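Local coordinates for protein serine protease inhibitor 1 (Coprinopsis cinerea, PDB 3VWC) that probably inhibits serine endopeptidases, as a beta-trefoil protein of the I66 peptidase inhibitor family, at residues S1-V13 against N44-I56. Numbering follows the deposited sequence. Where two conformers were deposited one is given.
Sequences SIKPGTYEVTSKV and NSWVVEKDDDAYI
G5 pairs with V48 and Y7 with W46, two hydrogen-bonded pairs whose four backbone bonds join strand 5-11 to strand 46-51 as antiparallel neighbours; V48 N lies 2.8 Å from G5 O, and G5 N 3.1 Å from V48 O. Between them lies the non-hydrogen-bonded pair T6-V47, where T6 CA approaches W46 O at 3.2 Å in a CA-H...O contact. Farther along, a water bridges V9 N and N44 O, continuing the link beyond the last direct bond. Apolar groups fill the face bearing Y7, W46 and V48. V9 CG2 makes a CH-pi contact over the five-membered ring of W46, 3.9 Å from its centroid; chi1 of -179° turns CG1 anti to the backbone N and directs CG2 at the indole. W46 NE1 is hydrogen-bonded to V18 O, which limits the ring's rotation. V48 divides its branches: CG2 touches Y7 CD2 (3.7 Å) and CG1 meets I2 CG2. That same I2 methyl makes a second CH-pi contact above the centre of the Y55 ring, 3.8 Å from its centroid, while I2 N donates to Y55 OH (3.1 Å, 165°). Y7 OH in turn donates to K3 O. The two tyrosine hydroxyls thus add side-chain bonds to the backbone of residues 1-3, where S1 also pairs with V86, while backbone bonds set the strand register and apolar and CH-pi contacts bind one face.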
loop_
_atom_site.group_PDB
_atom_site.type_symbol
_atom_site.label_atom_id
_atom_site.label_comp_id
_atom_site.label_asym_id
_atom_site.label_seq_id
_atom_site.Cartn_x
_atom_site.Cartn_y
_atom_site.Cartn_z
ATOM N N SER A 1 -4.140 -9.052 10.427
ATOM C CA SER A 1 -2.733 -9.469 10.633
ATOM C C SER A 1 -2.189 -10.002 9.317
ATOM O O SER A 1 -2.947 -10.266 8.405
ATOM C CB SER A 1 -2.663 -10.590 11.686
ATOM O OG SER A 1 -3.364 -11.723 11.210
ATOM N N ILE A 2 -0.867 -10.048 9.191
ATOM C CA ILE A 2 -0.187 -10.599 8.037
ATOM C C ILE A 2 1.158 -11.093 8.555
ATOM O O ILE A 2 1.716 -10.509 9.494
ATOM C CB ILE A 2 -0.001 -9.509 6.905
ATOM C CG1 ILE A 2 0.646 -10.107 5.673
ATOM C CG2 ILE A 2 0.824 -8.345 7.424
ATOM C CD1 ILE A 2 0.781 -9.123 4.456
ATOM N N LYS A 3 1.642 -12.187 7.996
ATOM C CA LYS A 3 2.901 -12.743 8.469
ATOM C C LYS A 3 4.005 -11.780 8.038
ATOM O O LYS A 3 4.047 -11.375 6.883
ATOM C CB LYS A 3 3.128 -14.138 7.857
ATOM C CG LYS A 3 4.354 -14.834 8.415
ATOM C CD LYS A 3 4.400 -16.277 7.952
ATOM C CE LYS A 3 5.086 -16.363 6.604
ATOM N NZ LYS A 3 4.850 -17.663 5.905
ATOM N N PRO A 4 4.848 -11.332 8.976
ATOM C CA PRO A 4 5.994 -10.533 8.527
ATOM C C PRO A 4 6.872 -11.261 7.516
ATOM O O PRO A 4 7.023 -12.500 7.556
ATOM C CB PRO A 4 6.777 -10.271 9.826
ATOM C CG PRO A 4 5.855 -10.605 10.936
ATOM C CD PRO A 4 4.880 -11.604 10.427
ATOM N N GLY A 5 7.423 -10.503 6.576
ATOM C CA GLY A 5 8.285 -11.058 5.551
ATOM C C GLY A 5 8.285 -10.125 4.357
ATOM O O GLY A 5 7.943 -8.945 4.487
ATOM N N THR A 6 8.641 -10.678 3.211
ATOM C CA THR A 6 8.901 -9.890 2.012
ATOM C C THR A 6 7.847 -10.298 0.970
ATOM O O THR A 6 7.597 -11.496 0.748
ATOM C CB THR A 6 10.340 -10.170 1.447
ATOM O OG1 THR A 6 11.332 -9.723 2.384
ATOM C CG2 THR A 6 10.556 -9.480 0.113
ATOM N N TYR A 7 7.216 -9.286 0.353
ATOM C CA TYR A 7 6.016 -9.458 -0.492
ATOM C C TYR A 7 6.049 -8.641 -1.775
ATOM O O TYR A 7 6.419 -7.459 -1.738
ATOM C CB TYR A 7 4.778 -8.988 0.286
ATOM C CG TYR A 7 4.418 -9.895 1.434
ATOM C CD1 TYR A 7 3.508 -10.934 1.287
ATOM C CD2 TYR A 7 4.972 -9.684 2.707
ATOM C CE1 TYR A 7 3.165 -11.747 2.323
ATOM C CE2 TYR A 7 4.627 -10.511 3.773
ATOM C CZ TYR A 7 3.720 -11.521 3.574
ATOM O OH TYR A 7 3.349 -12.365 4.592
ATOM N N GLU A 8 5.469 -9.194 -2.839
ATOM C CA GLU A 8 5.077 -8.404 -4.011
ATOM C C GLU A 8 3.642 -7.951 -3.781
ATOM O O GLU A 8 2.876 -8.644 -3.113
ATOM C CB GLU A 8 5.114 -9.251 -5.280
ATOM C CG GLU A 8 6.527 -9.598 -5.724
ATOM C CD GLU A 8 6.634 -9.759 -7.237
ATOM O OE1 GLU A 8 5.601 -10.048 -7.886
ATOM O OE2 GLU A 8 7.746 -9.561 -7.778
ATOM N N VAL A 9 3.376 -6.702 -4.103
ATOM C CA VAL A 9 2.046 -6.126 -3.827
ATOM C C VAL A 9 1.390 -5.621 -5.103
ATOM O O VAL A 9 1.999 -4.828 -5.808
ATOM C CB VAL A 9 2.141 -4.969 -2.810
ATOM C CG1 VAL A 9 0.767 -4.383 -2.496
ATOM C CG2 VAL A 9 2.852 -5.414 -1.565
ATOM N N THR A 10 0.190 -6.098 -5.436
ATOM C CA THR A 10 -0.548 -5.583 -6.595
ATOM C C THR A 10 -1.909 -5.052 -6.168
ATOM O O THR A 10 -2.437 -5.427 -5.120
ATOM C CB THR A 10 -0.816 -6.681 -7.632
ATOM O OG1 THR A 10 -1.431 -7.815 -6.975
ATOM C CG2 THR A 10 0.513 -7.116 -8.261
ATOM N N SER A 11 -2.404 -4.110 -6.945
ATOM C CA SER A 11 -3.759 -3.562 -6.795
ATOM C C SER A 11 -4.817 -4.440 -7.434
ATOM O O SER A 11 -4.669 -4.846 -8.563
ATOM C CB SER A 11 -3.811 -2.188 -7.437
ATOM O OG SER A 11 -5.162 -1.706 -7.555
ATOM N N LYS A 12 -5.917 -4.718 -6.730
ATOM C CA LYS A 12 -6.982 -5.504 -7.312
ATOM C C LYS A 12 -7.720 -4.759 -8.425
ATOM O O LYS A 12 -8.418 -5.383 -9.218
ATOM C CB LYS A 12 -7.978 -5.928 -6.219
ATOM C CG LYS A 12 -7.458 -7.078 -5.307
ATOM C CD LYS A 12 -7.585 -8.466 -5.957
ATOM C CE LYS A 12 -8.948 -9.040 -5.744
ATOM N NZ LYS A 12 -9.091 -10.228 -6.630
ATOM N N VAL A 13 -7.571 -3.431 -8.482
ATOM C CA VAL A 13 -8.219 -2.628 -9.556
ATOM C C VAL A 13 -7.722 -3.077 -10.927
ATOM O O VAL A 13 -8.507 -3.183 -11.886
ATOM C CB VAL A 13 -7.833 -1.135 -9.426
ATOM C CG1 VAL A 13 -8.310 -0.307 -10.680
ATOM C CG2 VAL A 13 -8.480 -0.619 -8.194
ATOM N N ASN A 44 10.621 -4.019 -6.275
ATOM C CA ASN A 44 9.468 -3.577 -5.480
ATOM C C ASN A 44 8.892 -4.685 -4.646
ATOM O O ASN A 44 7.687 -4.727 -4.400
ATOM C CB ASN A 44 8.372 -2.965 -6.355
ATOM C CG ASN A 44 8.659 -1.535 -6.682
ATOM O OD1 ASN A 44 8.692 -0.688 -5.784
ATOM N ND2 ASN A 44 9.085 -1.286 -7.935
ATOM N N SER A 45 9.765 -5.535 -4.129
ATOM C CA SER A 45 9.370 -6.382 -3.004
ATOM C C SER A 45 9.366 -5.550 -1.742
ATOM O O SER A 45 10.371 -4.944 -1.332
ATOM C CB SER A 45 10.302 -7.592 -2.867
ATOM O OG SER A 45 10.203 -8.431 -4.009
ATOM N N TRP A 46 8.195 -5.464 -1.156
ATOM C CA TRP A 46 8.006 -4.728 0.056
ATOM C C TRP A 46 8.483 -5.578 1.214
ATOM O O TRP A 46 8.389 -6.801 1.166
ATOM C CB TRP A 46 6.499 -4.446 0.196
ATOM C CG TRP A 46 5.958 -3.396 -0.750
ATOM C CD1 TRP A 46 5.867 -3.476 -2.116
ATOM C CD2 TRP A 46 5.409 -2.136 -0.377
ATOM N NE1 TRP A 46 5.229 -2.344 -2.608
ATOM C CE2 TRP A 46 5.017 -1.472 -1.582
ATOM C CE3 TRP A 46 5.329 -1.430 0.838
ATOM C CZ2 TRP A 46 4.416 -0.211 -1.578
ATOM C CZ3 TRP A 46 4.699 -0.168 0.849
ATOM C CH2 TRP A 46 4.268 0.431 -0.365
ATOM N N VAL A 47 8.958 -4.927 2.263
ATOM C CA VAL A 47 9.199 -5.623 3.513
ATOM C C VAL A 47 8.140 -5.208 4.541
ATOM O O VAL A 47 7.890 -4.012 4.790
ATOM C CB VAL A 47 10.610 -5.343 4.029
ATOM C CG1 VAL A 47 10.807 -5.992 5.414
ATOM C CG2 VAL A 47 11.612 -5.857 3.044
ATOM N N VAL A 48 7.523 -6.228 5.130
ATOM C CA VAL A 48 6.476 -6.038 6.130
ATOM C C VAL A 48 7.008 -6.454 7.506
ATOM O O VAL A 48 7.471 -7.574 7.659
ATOM C CB VAL A 48 5.249 -6.890 5.802
ATOM C CG1 VAL A 48 4.216 -6.730 6.921
ATOM C CG2 VAL A 48 4.643 -6.469 4.422
ATOM N N GLU A 49 7.048 -5.501 8.434
ATOM C CA GLU A 49 7.573 -5.730 9.767
ATOM C C GLU A 49 6.466 -5.504 10.768
ATOM O O GLU A 49 5.730 -4.528 10.700
ATOM C CB GLU A 49 8.725 -4.763 10.087
ATOM C CG GLU A 49 9.928 -4.847 9.142
ATOM C CD GLU A 49 11.106 -5.616 9.714
ATOM O OE1 GLU A 49 10.960 -6.236 10.791
ATOM O OE2 GLU A 49 12.124 -5.738 9.006
ATOM N N LYS A 50 6.360 -6.409 11.735
ATOM C CA LYS A 50 5.532 -6.160 12.892
ATOM C C LYS A 50 6.076 -5.060 13.810
ATOM O O LYS A 50 7.260 -5.016 14.109
ATOM C CB LYS A 50 5.370 -7.480 13.663
ATOM C CG LYS A 50 4.109 -7.555 14.488
ATOM C CD LYS A 50 4.081 -8.876 15.278
ATOM C CE LYS A 50 2.891 -8.937 16.225
ATOM N NZ LYS A 50 1.697 -9.541 15.550
ATOM N N ASP A 51 5.179 -4.194 14.254
ATOM C CA ASP A 51 5.536 -3.052 15.079
ATOM C C ASP A 51 4.458 -2.933 16.133
ATOM O O ASP A 51 3.389 -2.381 15.876
ATOM C CB ASP A 51 5.546 -1.784 14.212
ATOM C CG ASP A 51 5.986 -0.534 14.988
ATOM O OD1 ASP A 51 6.628 -0.668 16.059
ATOM O OD2 ASP A 51 5.706 0.588 14.496
ATOM N N ASP A 52 4.700 -3.562 17.275
ATOM C CA ASP A 52 3.654 -3.747 18.285
ATOM C C ASP A 52 2.435 -4.493 17.725
ATOM O O ASP A 52 2.534 -5.622 17.233
ATOM C CB ASP A 52 3.219 -2.385 18.837
ATOM C CG ASP A 52 3.920 -2.026 20.124
ATOM O OD1 ASP A 52 3.395 -2.408 21.204
ATOM O OD2 ASP A 52 4.970 -1.337 20.053
ATOM N N ASP A 53 1.285 -3.833 17.759
ATOM C CA ASP A 53 0.064 -4.445 17.247
ATOM C C ASP A 53 -0.283 -3.958 15.841
ATOM O O ASP A 53 -1.449 -3.885 15.460
ATOM C CB ASP A 53 -1.119 -4.163 18.187
ATOM C CG ASP A 53 -1.079 -5.004 19.449
ATOM O OD1 ASP A 53 -1.244 -6.247 19.355
ATOM O OD2 ASP A 53 -0.882 -4.412 20.537
ATOM N N ALA A 54 0.722 -3.508 15.104
ATOM C CA ALA A 54 0.477 -3.013 13.745
ATOM C C ALA A 54 1.710 -3.343 12.913
ATOM O O ALA A 54 2.570 -4.113 13.341
ATOM C CB ALA A 54 0.222 -1.496 13.776
ATOM N N TYR A 55 1.809 -2.762 11.722
ATOM C CA TYR A 55 2.900 -3.097 10.806
ATOM C C TYR A 55 3.523 -1.847 10.235
ATOM O O TYR A 55 2.863 -0.795 10.110
ATOM C CB TYR A 55 2.422 -3.996 9.655
ATOM C CG TYR A 55 1.884 -5.310 10.166
ATOM C CD1 TYR A 55 2.727 -6.415 10.312
ATOM C CD2 TYR A 55 0.543 -5.432 10.509
ATOM C CE1 TYR A 55 2.246 -7.621 10.890
ATOM C CE2 TYR A 55 0.053 -6.616 11.097
ATOM C CZ TYR A 55 0.889 -7.699 11.241
ATOM O OH TYR A 55 0.384 -8.876 11.770
ATOM N N ILE A 56 4.828 -1.949 9.990
ATOM C CA ILE A 56 5.536 -0.942 9.203
ATOM C C ILE A 56 5.876 -1.546 7.853
ATOM O O ILE A 56 6.238 -2.699 7.758
ATOM C CB ILE A 56 6.845 -0.467 9.890
ATOM C CG1 ILE A 56 6.568 0.014 11.301
ATOM C CG2 ILE A 56 7.504 0.635 9.046
ATOM C CD1 ILE A 56 7.826 0.280 12.093
HETATM O O HOH W 1 5.115 -4.674 -5.342
#